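Local coordinates for A rubisco-like protein (Burkholderia fungorum, PDB 3NWR) that belongs to the Rubisco large-chain family, carries a TIM-barrel domain and probably acts as a lyase-type enzyme, at residues A[329-332]-A[333-337]. Residues are numbered along the deposited sequence; the frame is centred on the assembly and turned at random.
Sequences DAEV and IESAR
Ser335 folds its hydroxyl back onto the preceding turn of the helix, where the carbonyl oxygen of Glu331 receives it. CB of Ser335 comes first, 3.2 Å from Glu331 O. With chi1 at -63°, OG lies beside its own backbone N and closes to 2.7 Å from Glu331 O, to which it donates. Glu331 O is therefore gripped twice, by OG and by the regular i to i+4 bond from Ser335 N at 2.9 Å, the two donors arriving from opposite faces of the carbonyl plane. The OG bond is the more tilted, 34° from that plane. OG also passes 3.9 Å from CG of Glu331, and it accepts a bond from a water, which in turn donates to OE2 of Glu331 at 2.8 Å, bridging the two side chains. All this happens on helix 329-340, which links strands 315-319 and 352-355 in a beta-alpha-beta unit of the Rubisco-like TIM barrel; Val332 and Ala336 rest on Phe355 of the second strand. On the far side of the helix, CG1 of Ile333 lies 3.2 Å from the carbonyl oxygen of Asp329, the acceptor for Ile333 N. CG2 of Ile333 sits over the centre of the Arg337 guanidinium, 3.6 Å above its plane, while Arg337 NE bonds to Ala370 O. At the helix start, OD1 of Asp329 takes the backbone N of Ala322.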
# COMPACT_ATOMS: atom_id res chain seq x y z
N ASP A 329 -9.88 -17.51 -12.55
CA ASP A 329 -8.94 -17.91 -13.58
C ASP A 329 -8.75 -16.77 -14.59
O ASP A 329 -7.63 -16.54 -15.06
CB ASP A 329 -9.43 -19.16 -14.32
CG ASP A 329 -9.23 -20.45 -13.53
OD1 ASP A 329 -8.63 -20.42 -12.44
OD2 ASP A 329 -9.67 -21.51 -14.03
N ALA A 330 -9.83 -16.08 -14.93
CA ALA A 330 -9.73 -14.97 -15.88
C ALA A 330 -8.73 -13.91 -15.41
O ALA A 330 -7.92 -13.43 -16.21
CB ALA A 330 -11.11 -14.33 -16.15
N GLU A 331 -8.80 -13.55 -14.13
CA GLU A 331 -7.85 -12.58 -13.58
C GLU A 331 -6.42 -13.11 -13.64
O GLU A 331 -5.49 -12.37 -13.97
CB GLU A 331 -8.20 -12.17 -12.14
CG GLU A 331 -7.13 -11.24 -11.55
CD GLU A 331 -7.50 -10.58 -10.23
OE1 GLU A 331 -8.67 -10.66 -9.82
OE2 GLU A 331 -6.60 -9.95 -9.62
N VAL A 332 -6.23 -14.37 -13.30
CA VAL A 332 -4.89 -14.95 -13.35
C VAL A 332 -4.33 -14.93 -14.78
O VAL A 332 -3.19 -14.54 -15.01
CB VAL A 332 -4.86 -16.39 -12.83
CG1 VAL A 332 -3.48 -17.00 -13.05
CG2 VAL A 332 -5.29 -16.44 -11.36
N ILE A 333 -5.15 -15.33 -15.75
CA ILE A 333 -4.72 -15.35 -17.15
C ILE A 333 -4.33 -13.95 -17.63
O ILE A 333 -3.26 -13.76 -18.20
CB ILE A 333 -5.82 -15.93 -18.05
CG1 ILE A 333 -6.03 -17.40 -17.72
CG2 ILE A 333 -5.44 -15.77 -19.52
CD1 ILE A 333 -7.27 -18.00 -18.36
N GLU A 334 -5.20 -12.97 -17.38
CA GLU A 334 -4.93 -11.61 -17.82
C GLU A 334 -3.67 -11.06 -17.15
O GLU A 334 -2.87 -10.35 -17.77
CB GLU A 334 -6.13 -10.70 -17.54
CG GLU A 334 -5.91 -9.25 -17.97
CD GLU A 334 -7.14 -8.38 -17.76
OE1 GLU A 334 -8.24 -8.94 -17.57
OE2 GLU A 334 -7.00 -7.14 -17.80
N SER A 335 -3.49 -11.39 -15.87
CA SER A 335 -2.35 -10.88 -15.11
C SER A 335 -1.04 -11.47 -15.65
O SER A 335 -0.04 -10.76 -15.80
CB SER A 335 -2.53 -11.18 -13.62
OG SER A 335 -3.68 -10.50 -13.11
N ALA A 336 -1.06 -12.76 -15.96
CA ALA A 336 0.10 -13.40 -16.57
C ALA A 336 0.43 -12.73 -17.90
O ALA A 336 1.58 -12.42 -18.20
CB ALA A 336 -0.14 -14.88 -16.77
N ARG A 337 -0.61 -12.48 -18.70
CA ARG A 337 -0.39 -11.86 -19.99
C ARG A 337 0.15 -10.43 -19.86
O ARG A 337 0.97 -9.99 -20.67
CB ARG A 337 -1.67 -11.95 -20.84
CG ARG A 337 -1.94 -13.40 -21.22
CD ARG A 337 -3.21 -13.58 -22.03
NE ARG A 337 -3.34 -14.97 -22.45
CZ ARG A 337 -4.42 -15.50 -23.00
NH1 ARG A 337 -5.50 -14.75 -23.21
NH2 ARG A 337 -4.43 -16.78 -23.35
O HOH W 1 -4.00 -10.51 -10.36